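Local coordinates for protein NAD-dependent aldehyde dehydrogenase (Burkholderia multivorans, PDB 5UJU) that probably oxidises aldehydes to carboxylic acids with NAD+ as cofactor, as members of the aldehyde dehydrogenase family do, at residues K291-T296 against R307-A312; S489-A494 against S513-G518. All blocks are in the same frame, centred on the assembly; numbering follows the deposited sequence. Where two conformers were deposited one is given.

Interaction 1: residues K291-T296 against R307-A312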
loop_
_atom_site.group_PDB
_atom_site.type_symbol
_atom_site.label_atom_id
_atom_site.label_comp_id
_atom_site.label_asym_id
_atom_site.label_seq_id
_atom_site.Cartn_x
_atom_site.Cartn_y
_atom_site.Cartn_z
ATOM N N LYS A 291 3.814 3.953 13.365
ATOM C CA LYS A 291 2.890 3.365 12.404
ATOM C C LYS A 291 3.419 3.363 10.982
ATOM O O LYS A 291 2.880 2.635 10.140
ATOM C CB LYS A 291 1.550 4.120 12.415
ATOM C CG LYS A 291 0.847 4.102 13.761
ATOM C CD LYS A 291 0.490 2.688 14.125
ATOM C CE LYS A 291 -0.455 2.676 15.305
ATOM N NZ LYS A 291 -0.630 1.290 15.796
ATOM N N LEU A 292 4.424 4.180 10.696
ATOM C CA LEU A 292 5.034 4.273 9.378
ATOM C C LEU A 292 6.544 4.299 9.570
ATOM O O LEU A 292 7.038 4.919 10.517
ATOM C CB LEU A 292 4.569 5.535 8.630
ATOM C CG LEU A 292 3.062 5.843 8.537
ATOM C CD1 LEU A 292 2.765 7.163 7.884
ATOM C CD2 LEU A 292 2.367 4.763 7.757
ATOM N N ILE A 293 7.277 3.616 8.693
ATOM C CA ILE A 293 8.742 3.655 8.714
ATOM C C ILE A 293 9.232 3.813 7.283
ATOM O O ILE A 293 8.839 3.031 6.409
ATOM C CB ILE A 293 9.351 2.381 9.336
ATOM C CG1 ILE A 293 8.857 2.167 10.772
ATOM C CG2 ILE A 293 10.908 2.419 9.252
ATOM C CD1 ILE A 293 9.335 0.849 11.398
ATOM N N ASP A 294 10.084 4.813 7.043
ATOM C CA ASP A 294 10.775 4.987 5.765
ATOM C C ASP A 294 12.272 4.827 5.993
ATOM O O ASP A 294 12.867 5.578 6.773
ATOM C CB ASP A 294 10.469 6.355 5.134
ATOM C CG ASP A 294 9.047 6.441 4.576
ATOM O OD1 ASP A 294 8.833 6.198 3.366
ATOM O OD2 ASP A 294 8.121 6.713 5.357
ATOM N N PHE A 295 12.878 3.855 5.307
ATOM C CA PHE A 295 14.252 3.455 5.578
ATOM C C PHE A 295 15.075 3.421 4.299
ATOM O O PHE A 295 14.623 2.895 3.274
ATOM C CB PHE A 295 14.277 2.081 6.253
ATOM C CG PHE A 295 15.637 1.411 6.253
ATOM C CD1 PHE A 295 16.027 0.588 5.202
ATOM C CD2 PHE A 295 16.510 1.583 7.316
ATOM C CE1 PHE A 295 17.269 -0.045 5.212
ATOM C CE2 PHE A 295 17.750 0.954 7.337
ATOM C CZ PHE A 295 18.131 0.136 6.283
ATOM N N THR A 296 16.305 3.940 4.385
ATOM C CA THR A 296 17.319 3.775 3.347
ATOM C C THR A 296 18.577 3.185 3.970
ATOM O O THR A 296 19.100 3.737 4.943
ATOM C CB THR A 296 17.669 5.110 2.672
ATOM O OG1 THR A 296 16.495 5.699 2.116
ATOM C CG2 THR A 296 18.681 4.884 1.555
ATOM N N ARG A 307 10.040 -7.303 8.073
ATOM C CA ARG A 307 9.571 -8.537 8.683
ATOM C C ARG A 307 9.161 -8.372 10.138
ATOM O O ARG A 307 8.240 -9.061 10.598
ATOM C CB ARG A 307 10.657 -9.604 8.566
ATOM C CG ARG A 307 10.933 -9.997 7.131
ATOM C CD ARG A 307 12.172 -10.861 7.001
ATOM N NE ARG A 307 12.419 -11.212 5.607
ATOM C CZ ARG A 307 12.340 -12.444 5.118
ATOM N NH1 ARG A 307 12.032 -13.460 5.914
ATOM N NH2 ARG A 307 12.579 -12.655 3.830
ATOM N N HIS A 308 9.804 -7.471 10.877
ATOM C CA HIS A 308 9.617 -7.452 12.322
ATOM C C HIS A 308 8.791 -6.289 12.841
ATOM O O HIS A 308 8.124 -6.448 13.860
ATOM C CB HIS A 308 10.984 -7.491 13.013
ATOM C CG HIS A 308 11.700 -8.774 12.760
ATOM N ND1 HIS A 308 12.636 -8.914 11.758
ATOM C CD2 HIS A 308 11.542 -10.003 13.303
ATOM C CE1 HIS A 308 13.065 -10.163 11.733
ATOM N NE2 HIS A 308 12.407 -10.846 12.651
ATOM N N ALA A 309 8.793 -5.141 12.164
ATOM C CA ALA A 309 7.941 -4.014 12.558
ATOM C C ALA A 309 6.556 -4.230 11.944
ATOM O O ALA A 309 6.102 -3.508 11.056
ATOM C CB ALA A 309 8.554 -2.699 12.116
ATOM N N HIS A 310 5.890 -5.282 12.426
ATOM C CA HIS A 310 4.625 -5.696 11.840
ATOM C C HIS A 310 3.515 -4.699 12.119
ATOM O O HIS A 310 2.465 -4.776 11.474
ATOM C CB HIS A 310 4.243 -7.098 12.333
ATOM C CG HIS A 310 4.227 -7.237 13.822
ATOM N ND1 HIS A 310 3.279 -6.626 14.617
ATOM C CD2 HIS A 310 5.040 -7.919 14.663
ATOM C CE1 HIS A 310 3.513 -6.918 15.885
ATOM N NE2 HIS A 310 4.574 -7.703 15.939
ATOM N N GLN A 311 3.707 -3.796 13.092
ATOM C CA GLN A 311 2.698 -2.798 13.414
ATOM C C GLN A 311 2.770 -1.576 12.503
ATOM O O GLN A 311 1.892 -0.714 12.578
ATOM C CB GLN A 311 2.833 -2.371 14.884
ATOM C CG GLN A 311 3.788 -1.208 15.117
ATOM C CD GLN A 311 5.254 -1.541 14.891
ATOM O OE1 GLN A 311 5.649 -2.709 14.767
ATOM N NE2 GLN A 311 6.069 -0.502 14.789
ATOM N N ALA A 312 3.776 -1.481 11.643
ATOM C CA ALA A 312 3.971 -0.303 10.820
ATOM C C ALA A 312 3.895 -0.673 9.346
ATOM O O ALA A 312 4.084 -1.832 8.965
ATOM C CB ALA A 312 5.322 0.353 11.110
HETATM O O HOH W 1 -0.300 -0.649 13.813
#

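Interaction 2: residues S489-A494 against S513-G518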
loop_
_atom_site.group_PDB
_atom_site.type_symbol
_atom_site.label_atom_id
_atom_site.label_comp_id
_atom_site.label_asym_id
_atom_site.label_seq_id
_atom_site.Cartn_x
_atom_site.Cartn_y
_atom_site.Cartn_z
ATOM N N SER A 489 21.359 -0.534 -17.774
ATOM C CA SER A 489 21.762 0.278 -18.917
ATOM C C SER A 489 22.201 -0.646 -20.048
ATOM O O SER A 489 22.944 -1.604 -19.815
ATOM C CB SER A 489 22.905 1.231 -18.517
ATOM O OG SER A 489 23.293 2.099 -19.571
ATOM N N VAL A 490 21.744 -0.373 -21.268
ATOM C CA VAL A 490 22.079 -1.226 -22.402
ATOM C C VAL A 490 22.612 -0.376 -23.550
ATOM O O VAL A 490 22.091 0.707 -23.839
ATOM C CB VAL A 490 20.873 -2.082 -22.856
ATOM C CG1 VAL A 490 19.722 -1.204 -23.326
ATOM C CG2 VAL A 490 21.292 -3.077 -23.967
ATOM N N TYR A 491 23.648 -0.883 -24.212
ATOM C CA TYR A 491 24.227 -0.283 -25.410
ATOM C C TYR A 491 24.074 -1.294 -26.532
ATOM O O TYR A 491 24.656 -2.385 -26.470
ATOM C CB TYR A 491 25.699 0.075 -25.204
ATOM C CG TYR A 491 25.899 1.203 -24.240
ATOM C CD1 TYR A 491 25.998 2.513 -24.692
ATOM C CD2 TYR A 491 25.953 0.967 -22.866
ATOM C CE1 TYR A 491 26.161 3.564 -23.798
ATOM C CE2 TYR A 491 26.111 2.012 -21.961
ATOM C CZ TYR A 491 26.217 3.307 -22.436
ATOM O OH TYR A 491 26.385 4.350 -21.558
ATOM N N SER A 492 23.274 -0.946 -27.540
ATOM C CA SER A 492 23.118 -1.790 -28.717
ATOM C C SER A 492 22.579 -0.958 -29.868
ATOM O O SER A 492 21.751 -0.068 -29.660
ATOM C CB SER A 492 22.179 -2.971 -28.452
ATOM O OG SER A 492 22.048 -3.763 -29.622
ATOM N N THR A 493 23.045 -1.253 -31.081
ATOM C CA THR A 493 22.452 -0.684 -32.282
ATOM C C THR A 493 21.439 -1.622 -32.929
ATOM O O THR A 493 20.953 -1.329 -34.026
ATOM C CB THR A 493 23.536 -0.335 -33.299
ATOM O OG1 THR A 493 24.192 -1.541 -33.706
ATOM C CG2 THR A 493 24.560 0.623 -32.675
ATOM N N ALA A 494 21.093 -2.726 -32.272
ATOM C CA ALA A 494 20.225 -3.749 -32.847
ATOM C C ALA A 494 18.863 -3.680 -32.174
ATOM O O ALA A 494 18.776 -3.737 -30.944
ATOM C CB ALA A 494 20.834 -5.140 -32.681
ATOM N N SER A 513 17.870 2.211 -19.127
ATOM C CA SER A 513 18.440 3.302 -19.908
ATOM C C SER A 513 19.069 2.730 -21.173
ATOM O O SER A 513 19.748 1.698 -21.121
ATOM C CB SER A 513 19.479 4.075 -19.083
ATOM O OG SER A 513 18.887 4.637 -17.903
ATOM N N ILE A 514 18.844 3.398 -22.307
ATOM C CA ILE A 514 19.219 2.875 -23.622
ATOM C C ILE A 514 20.187 3.841 -24.295
ATOM O O ILE A 514 19.867 5.026 -24.462
ATOM C CB ILE A 514 17.986 2.650 -24.510
ATOM C CG1 ILE A 514 17.025 1.660 -23.846
ATOM C CG2 ILE A 514 18.408 2.131 -25.879
ATOM C CD1 ILE A 514 15.565 1.896 -24.208
ATOM N N ASN A 515 21.359 3.333 -24.682
ATOM C CA ASN A 515 22.337 4.057 -25.512
ATOM C C ASN A 515 22.665 5.441 -24.949
ATOM O O ASN A 515 22.617 6.452 -25.653
ATOM C CB ASN A 515 21.850 4.163 -26.963
ATOM C CG ASN A 515 21.840 2.822 -27.661
ATOM O OD1 ASN A 515 22.673 1.968 -27.370
ATOM N ND2 ASN A 515 20.872 2.612 -28.556
ATOM N N LEU A 516 23.008 5.484 -23.665
ATOM C CA LEU A 516 23.447 6.736 -23.040
ATOM C C LEU A 516 24.861 7.084 -23.501
ATOM O O LEU A 516 25.850 6.610 -22.935
ATOM C CB LEU A 516 23.377 6.624 -21.521
ATOM C CG LEU A 516 22.012 6.370 -20.883
ATOM C CD1 LEU A 516 22.155 6.421 -19.367
ATOM C CD2 LEU A 516 20.948 7.368 -21.378
ATOM N N THR A 517 24.970 7.925 -24.533
ATOM C CA THR A 517 26.264 8.348 -25.063
ATOM C C THR A 517 26.479 9.853 -24.963
ATOM O O THR A 517 27.459 10.366 -25.520
ATOM C CB THR A 517 26.419 7.913 -26.527
ATOM O OG1 THR A 517 25.406 8.546 -27.316
ATOM C CG2 THR A 517 26.289 6.406 -26.662
ATOM N N GLY A 518 25.593 10.575 -24.283
ATOM C CA GLY A 518 25.723 12.015 -24.149
ATOM C C GLY A 518 25.766 12.520 -22.716
ATOM O O GLY A 518 26.529 12.012 -21.886
HETATM O O HOH W 2 22.802 3.262 -21.967
#

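Interaction 1: residues K291-T296 against R307-A312
In the beta-alpha-beta unit made of strand 290-296, helix 299-308 and strand 313-317, Ile293 and Lys291 meet the turn that leads from the helix into the second strand. The end of Ile293 does the apolar work. Its CG1 is anti to the carbonyl carbon (chi1 -58°), and the extended chain carries CD1 to the methyl of Ala309, with CD1 to CB at 3.7 Å. Ala312 CB packs against the same branch, 4.0 Å from Ile293 CG1. Ala309 and Ala312 are the ends of a type I beta turn, closed by Ala312 N to Ala309 O at 3.1 Å. Ala309 also centres an inverse gamma turn. No direct hydrogen bond joins 291-296 to 307-312. Ala312 CA instead makes a CA-H...O contact with Lys291 O at 3.2 Å. The Lys291 chain bends at chi2 (-63°), and NZ gives a bond to a water at 2.8 Å. That water donates to Gln311 O. Lys291 NZ also bonds Pro288 O, and Gln311 NE2 bonds Ala285 O and Ile290 O. Beyond the turn, Gln313 continues the chain as a parallel neighbour of strand 290-296, whose other edge pairs with strand 191-211.

Interaction 2: residues S489-A494 against S513-G518
Val490 bonds through both its N and its O to the residues on either side of Ile514, as in a parallel pair. Val490 N donates to Ser513 O at 2.9 Å, and Asn515 N donates almost straight (177°) to Val490 O. Val490 CG1 and Ile514 CG1 lie side by side at 4.0 Å, on the sheet face covered by helix 495-508. Past the strand end, the Asn515 amide takes over from the backbone. Its CG lies anti to the carbonyl carbon (chi1 -69°), which turns the amide toward Ser492. OD1 accepts from Ser492 N at 3.0 Å, in the carbonyl plane and on a lone pair. ND2 donates to Ser492 O, near the amide plane. Tyr491 reaches across, and OH donates to Leu516 O at 2.7 Å. That oxygen sits at the ring edge. Thr517 CG2 also meets the edge, 4.0 Å from Tyr491 CE1. A water above one face of the Tyr491 ring, toward its rim, bonds Ser489 OG, Val490 O and Leu516 N. Further out, Ser492 OG accepts from Ala494 N in an ST turn and bonds Asp327 and Ser328. Helix 332-344 packs on Tyr491. Ser513 OG bonds Arg560 of the second subunit. Two bonds to Ser492 fix the Asn515 amide, extending the strand pairing into the loop.

In the fold
Both interactions belong to parallel beta-alpha-beta units, but in different sheets on opposite sides of the chain's centre. Their nearest atoms are about 19 Å apart. Interaction 1 is partly buried and joins a strand to the turn before its partner strand. It relies on an isoleucine against two alanine methyls, a CA-H...O contact and a water bridge. Interaction 2 is buried and joins the paired strands themselves, mainly with direct backbone and side-chain hydrogen bonds, a water adding to them. Both reach the second subunit. Arg307 packs on His310 of the second subunit, and His310 on Arg307 of that subunit. In 513-518 the link is closer, because the sheet continues into a parallel strand of the second subunit.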